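Local coordinates for mannan endo-1,6-alpha-mannosidase (Chaetomium thermophilum, PDB 6RY0), which probably cleaves or transfers alpha-1,6-mannosidic linkages and is linked to placing GPI-anchored glycoproteins in the fungal cell wall, at residues M47-Y51 and M82-Y86; D73-E78 and A318-F323. One frame throughout, in Å; residues are numbered along the deposited sequence.

Contact 1: M47-Y51 and M82-Y86; sequences MMLFY and MMGTY
Met82 reaches across to Met48 and Tyr51 on an extended chain: with CG anti to the backbone N (chi1 180°) and the later torsions also near 180°, its methyl arrives end-on. Met82 CE lies 3.6 Å from Met48 CE and equally 3.6 Å from Tyr51 CB, and the chain runs at about a right angle to both side chains. Its sulfur makes a Met-aromatic contact, Met82 SD being 4.7 Å from the Tyr51 ring centroid and oblique to the ring. Met83 adds a looser touch, CE to Tyr51 CE1 at 4.3 Å. The Tyr51 hydroxyl accepts a hydrogen bond from Gly61 N. These contacts join the C-terminal part of helix 33-48, with its type I turn Met48-Tyr51, to helix 76-93, within the alpha-helical barrel fold known for glycoside hydrolase family 76. One turn further on, Tyr86 offers a face to Met48, whose chain bends at both outer torsions to bring CE 3.9 Å from the ring centroid, 18° off the normal, a CH-pi contact. Met47, deposited in two conformers, meets the edge of the same ring through CG in one of them. The Tyr86 hydroxyl is hydrogen-bonded to Ala44 O, one turn back in helix 33-48.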
loop_
_atom_site.group_PDB
_atom_site.type_symbol
_atom_site.label_atom_id
_atom_site.label_comp_id
_atom_site.label_asym_id
_atom_site.label_seq_id
_atom_site.Cartn_x
_atom_site.Cartn_y
_atom_site.Cartn_z
ATOM N N MET A 47 9.786 12.669 8.028
ATOM C CA MET A 47 9.806 11.264 7.652
ATOM C C MET A 47 11.167 10.907 7.022
ATOM O O MET A 47 11.719 9.845 7.278
ATOM C CB MET A 47 8.647 10.977 6.691
ATOM C CG MET A 47 8.591 9.592 6.087
ATOM S SD MET A 47 8.374 8.324 7.317
ATOM C CE MET A 47 9.058 6.888 6.522
ATOM N N MET A 48 11.711 11.803 6.216
ATOM C CA MET A 48 12.957 11.520 5.522
ATOM C C MET A 48 14.114 11.401 6.508
ATOM O O MET A 48 15.077 10.707 6.205
ATOM C CB MET A 48 13.237 12.572 4.447
ATOM C CG MET A 48 14.379 12.300 3.474
ATOM S SD MET A 48 14.064 10.782 2.526
ATOM C CE MET A 48 12.854 10.892 1.269
ATOM N N LEU A 49 14.032 12.023 7.689
ATOM C CA LEU A 49 15.086 11.885 8.686
ATOM C C LEU A 49 15.293 10.414 9.092
ATOM O O LEU A 49 16.381 10.038 9.533
ATOM C CB LEU A 49 14.799 12.703 9.938
ATOM C CG LEU A 49 14.816 14.217 9.749
ATOM C CD1 LEU A 49 14.362 14.878 11.064
ATOM C CD2 LEU A 49 16.189 14.720 9.353
ATOM N N PHE A 50 14.251 9.577 9.001
ATOM C CA PHE A 50 14.414 8.172 9.348
ATOM C C PHE A 50 15.247 7.405 8.326
ATOM O O PHE A 50 15.770 6.335 8.633
ATOM C CB PHE A 50 13.043 7.501 9.463
ATOM C CG PHE A 50 12.234 7.972 10.636
ATOM C CD1 PHE A 50 12.397 7.412 11.890
ATOM C CD2 PHE A 50 11.273 8.934 10.479
ATOM C CE1 PHE A 50 11.645 7.844 12.966
ATOM C CE2 PHE A 50 10.532 9.381 11.564
ATOM C CZ PHE A 50 10.722 8.837 12.808
ATOM N N TYR A 51 15.262 7.890 7.102
ATOM C CA TYR A 51 15.805 7.190 5.950
ATOM C C TYR A 51 17.266 7.572 5.742
ATOM O O TYR A 51 17.585 8.742 5.636
ATOM C CB TYR A 51 14.996 7.554 4.720
ATOM C CG TYR A 51 15.510 6.938 3.453
ATOM C CD1 TYR A 51 15.340 5.589 3.187
ATOM C CD2 TYR A 51 16.138 7.714 2.483
ATOM C CE1 TYR A 51 15.811 5.023 2.003
ATOM C CE2 TYR A 51 16.608 7.161 1.306
ATOM C CZ TYR A 51 16.443 5.814 1.069
ATOM O OH TYR A 51 16.867 5.223 -0.082
ATOM N N MET A 82 7.282 3.330 1.826
ATOM C CA MET A 82 7.807 4.696 1.896
ATOM C C MET A 82 7.986 5.275 0.500
ATOM O O MET A 82 7.617 6.425 0.244
ATOM C CB MET A 82 9.129 4.714 2.658
ATOM C CG MET A 82 9.713 6.110 2.748
ATOM S SD MET A 82 11.398 6.088 3.363
ATOM C CE MET A 82 11.883 7.765 2.860
ATOM N N MET A 83 8.576 4.511 -0.422
ATOM C CA MET A 83 8.786 5.033 -1.760
ATOM C C MET A 83 7.469 5.489 -2.351
ATOM O O MET A 83 7.352 6.573 -2.913
ATOM C CB MET A 83 9.462 3.995 -2.661
ATOM C CG MET A 83 10.844 3.513 -2.217
ATOM S SD MET A 83 12.148 4.736 -2.039
ATOM C CE MET A 83 12.127 5.005 -0.265
ATOM N N GLY A 84 6.451 4.636 -2.267
ATOM C CA GLY A 84 5.164 5.001 -2.827
ATOM C C GLY A 84 4.557 6.224 -2.157
ATOM O O GLY A 84 3.944 7.068 -2.809
ATOM N N THR A 85 4.730 6.341 -0.846
ATOM C CA THR A 85 4.241 7.515 -0.126
ATOM C C THR A 85 4.820 8.804 -0.720
ATOM O O THR A 85 4.116 9.804 -0.859
ATOM C CB THR A 85 4.566 7.419 1.369
ATOM O OG1 THR A 85 3.979 6.232 1.908
ATOM C CG2 THR A 85 3.993 8.584 2.132
ATOM N N TYR A 86 6.105 8.780 -1.090
ATOM C CA TYR A 86 6.748 9.929 -1.662
ATOM C C TYR A 86 6.417 10.169 -3.136
ATOM O O TYR A 86 6.404 11.318 -3.580
ATOM C CB TYR A 86 8.279 9.915 -1.464
ATOM C CG TYR A 86 8.649 10.381 -0.063
ATOM C CD1 TYR A 86 8.576 9.527 1.025
ATOM C CD2 TYR A 86 9.048 11.691 0.173
ATOM C CE1 TYR A 86 8.864 9.959 2.295
ATOM C CE2 TYR A 86 9.348 12.133 1.453
ATOM C CZ TYR A 86 9.242 11.264 2.504
ATOM O OH TYR A 86 9.542 11.631 3.781
#

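Contact 2: D73-E78 and A318-F323; sequences DYYWWE and ADMLTF. With CA (calcium ion), chain C.
Trp77 and Asp319 make the direct polar link: Trp77 NE1 donates to Asp319 OD1 at 2.9 Å with an N-H...O angle of 155°. The acceptor lies in the indole plane, yet the bond comes from above the carboxylate, whose plane stands 87° from the ring. Packing is tight beside it. Thr322 CG2 sits 3.3 Å from Glu78 OE2, while Thr322 OG1 donates to Asp319 O at 2.7 Å and lies near the far corner of the indole. With chi1 at 79°, Trp77 holds its ring against Asp129, which binds a second calcium in another structure of this protein but not here. A phenylalanine here would remove NE1 and probably leave Asp319 without its direct partner, its carboxylate freer to turn.

Toward Asp73 the contact loosens: Ala318 CB comes only within 3.9 Å of Asp73 O. Beyond it Asp73 OD1 binds calcium at 2.3 Å, with four waters and His385 O as the other ligands, while Asp73 OD2 accepts a hydrogen bond from Ser387 N. A water accepts from Tyr75 N and donates to both Glu78 OE1 and Asp319 OD1; another donates to Glu78 OE2 and Ala318 O. The two carboxylates thus share a donor that probably eases their repulsion.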
loop_
_atom_site.group_PDB
_atom_site.type_symbol
_atom_site.label_atom_id
_atom_site.label_comp_id
_atom_site.label_asym_id
_atom_site.label_seq_id
_atom_site.Cartn_x
_atom_site.Cartn_y
_atom_site.Cartn_z
ATOM N N ASP A 73 14.268 -1.137 12.987
ATOM C CA ASP A 73 12.940 -1.652 13.329
ATOM C C ASP A 73 12.143 -2.195 12.157
ATOM O O ASP A 73 11.095 -2.807 12.373
ATOM C CB ASP A 73 12.117 -0.512 13.902
ATOM C CG ASP A 73 12.709 0.077 15.169
ATOM O OD1 ASP A 73 12.923 -0.711 16.091
ATOM O OD2 ASP A 73 12.927 1.301 15.234
ATOM N N TYR A 74 12.579 -1.956 10.923
ATOM C CA TYR A 74 11.688 -2.041 9.766
ATOM C C TYR A 74 12.093 -3.079 8.781
ATOM O O TYR A 74 13.284 -3.304 8.539
ATOM C CB TYR A 74 11.630 -0.647 9.086
ATOM C CG TYR A 74 11.336 0.450 10.076
ATOM C CD1 TYR A 74 10.093 0.578 10.678
ATOM C CD2 TYR A 74 12.333 1.335 10.475
ATOM C CE1 TYR A 74 9.865 1.545 11.653
ATOM C CE2 TYR A 74 12.125 2.295 11.439
ATOM C CZ TYR A 74 10.885 2.386 12.043
ATOM O OH TYR A 74 10.599 3.320 13.015
ATOM N N TYR A 75 11.108 -3.717 8.178
ATOM C CA TYR A 75 11.323 -4.717 7.135
ATOM C C TYR A 75 11.340 -4.091 5.735
ATOM O O TYR A 75 10.811 -2.987 5.529
ATOM C CB TYR A 75 10.253 -5.813 7.250
ATOM C CG TYR A 75 10.435 -6.665 8.469
ATOM C CD1 TYR A 75 11.310 -7.736 8.457
ATOM C CD2 TYR A 75 9.752 -6.395 9.650
ATOM C CE1 TYR A 75 11.473 -8.542 9.593
ATOM C CE2 TYR A 75 9.912 -7.199 10.767
ATOM C CZ TYR A 75 10.763 -8.266 10.721
ATOM O OH TYR A 75 10.937 -9.069 11.836
ATOM N N TRP A 76 11.903 -4.824 4.788
ATOM C CA TRP A 76 12.086 -4.398 3.396
ATOM C C TRP A 76 10.833 -3.823 2.767
ATOM O O TRP A 76 10.893 -2.786 2.090
ATOM C CB TRP A 76 12.556 -5.631 2.624
ATOM C CG TRP A 76 12.765 -5.486 1.155
ATOM C CD1 TRP A 76 13.801 -4.844 0.518
ATOM C CD2 TRP A 76 11.971 -6.071 0.122
ATOM N NE1 TRP A 76 13.674 -4.976 -0.848
ATOM C CE2 TRP A 76 12.578 -5.753 -1.107
ATOM C CE3 TRP A 76 10.838 -6.877 0.116
ATOM C CZ2 TRP A 76 12.074 -6.178 -2.309
ATOM C CZ3 TRP A 76 10.323 -7.286 -1.106
ATOM C CH2 TRP A 76 10.966 -6.950 -2.302
ATOM N N TRP A 77 9.679 -4.462 2.949
ATOM C CA TRP A 77 8.490 -3.977 2.273
ATOM C C TRP A 77 8.131 -2.572 2.707
ATOM O O TRP A 77 7.509 -1.836 1.926
ATOM C CB TRP A 77 7.301 -4.917 2.552
ATOM C CG TRP A 77 6.693 -4.708 3.861
ATOM C CD1 TRP A 77 7.125 -5.158 5.080
ATOM C CD2 TRP A 77 5.563 -3.855 4.117
ATOM N NE1 TRP A 77 6.326 -4.634 6.076
ATOM C CE2 TRP A 77 5.342 -3.856 5.510
ATOM C CE3 TRP A 77 4.708 -3.104 3.296
ATOM C CZ2 TRP A 77 4.281 -3.160 6.096
ATOM C CZ3 TRP A 77 3.656 -2.436 3.882
ATOM C CH2 TRP A 77 3.460 -2.471 5.256
ATOM N N GLU A 78 8.483 -2.180 3.936
ATOM C CA GLU A 78 8.123 -0.846 4.421
ATOM C C GLU A 78 8.935 0.231 3.704
ATOM O O GLU A 78 8.492 1.361 3.583
ATOM C CB GLU A 78 8.247 -0.805 5.942
ATOM C CG GLU A 78 7.672 0.469 6.536
ATOM C CD GLU A 78 7.522 0.432 8.041
ATOM O OE1 GLU A 78 7.557 -0.617 8.674
ATOM O OE2 GLU A 78 7.305 1.580 8.591
ATOM N N ALA A 318 5.330 -2.852 13.969
ATOM C CA ALA A 318 5.839 -1.865 13.028
ATOM C C ALA A 318 4.991 -1.842 11.757
ATOM O O ALA A 318 4.668 -0.775 11.234
ATOM C CB ALA A 318 7.286 -2.146 12.692
ATOM N N ASP A 319 4.645 -3.014 11.237
ATOM C CA ASP A 319 3.873 -3.047 10.016
ATOM C C ASP A 319 2.511 -2.326 10.222
ATOM O O ASP A 319 2.063 -1.524 9.404
ATOM C CB ASP A 319 3.572 -4.481 9.567
ATOM C CG ASP A 319 4.767 -5.251 9.056
ATOM O OD1 ASP A 319 5.903 -4.748 8.930
ATOM O OD2 ASP A 319 4.494 -6.396 8.670
ATOM N N MET A 320 1.843 -2.642 11.326
ATOM C CA MET A 320 0.500 -2.127 11.581
ATOM C C MET A 320 0.442 -0.606 11.725
ATOM O O MET A 320 -0.575 0.011 11.409
ATOM C CB MET A 320 -0.089 -2.779 12.846
ATOM C CG MET A 320 -0.279 -4.273 12.705
ATOM S SD MET A 320 -0.683 -5.018 14.303
ATOM C CE MET A 320 -0.376 -6.739 13.901
ATOM N N LEU A 321 1.542 0.002 12.164
ATOM C CA LEU A 321 1.608 1.452 12.324
ATOM C C LEU A 321 1.514 2.206 11.006
ATOM O O LEU A 321 1.246 3.408 10.993
ATOM C CB LEU A 321 2.881 1.801 13.092
ATOM C CG LEU A 321 2.984 1.214 14.503
ATOM C CD1 LEU A 321 4.392 1.325 15.017
ATOM C CD2 LEU A 321 1.998 1.861 15.460
ATOM N N THR A 322 1.744 1.500 9.897
ATOM C CA THR A 322 1.698 2.112 8.570
ATOM C C THR A 322 0.316 2.053 7.926
ATOM O O THR A 322 0.068 2.736 6.937
ATOM C CB THR A 322 2.677 1.451 7.602
ATOM O OG1 THR A 322 2.215 0.149 7.234
ATOM C CG2 THR A 322 4.067 1.369 8.175
ATOM N N PHE A 323 -0.583 1.218 8.440
ATOM C CA PHE A 323 -1.775 0.892 7.638
ATOM C C PHE A 323 -2.668 2.094 7.424
ATOM O O PHE A 323 -3.208 2.293 6.331
ATOM C CB PHE A 323 -2.571 -0.263 8.240
ATOM C CG PHE A 323 -1.872 -1.594 8.320
ATOM C CD1 PHE A 323 -0.695 -1.885 7.604
ATOM C CD2 PHE A 323 -2.415 -2.606 9.110
ATOM C CE1 PHE A 323 -0.091 -3.129 7.701
ATOM C CE2 PHE A 323 -1.818 -3.842 9.186
ATOM C CZ PHE A 323 -0.654 -4.104 8.494
HETATM CA CA CA C . 12.599 -2.028 17.893
HETATM O O HOH W 1 8.338 -3.230 8.908
HETATM O O HOH W 2 6.445 1.279 11.077
HETATM O O HOH W 3 13.186 -3.805 16.423
HETATM O O HOH W 4 15.022 -1.804 17.434
HETATM O O HOH W 5 13.438 -0.246 18.995
HETATM O O HOH W 6 11.145 -3.344 17.205
#

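How the contacts relate
From the N terminus the chain leaves helix 33-48 through residues 47-51, wanders through a long connection with little regular structure to 73-78, and enters helix 76-93, where 82-86 follows after three residues. Contact 1 closes this 30-residue excursion. Contact 2 closes a far longer one, 239 residues rich in helix, bringing 318-323 back at the start of helix 323-337. The segments alternate along the chain, so the two closures cross rather than nest. Both use helix 76-93, contact 2 at its beginning and contact 1 a little further on, their centres 12 Å apart. Met393 of helix 389-401 touches both Met47 and Glu78, so this third element borders the two contacts.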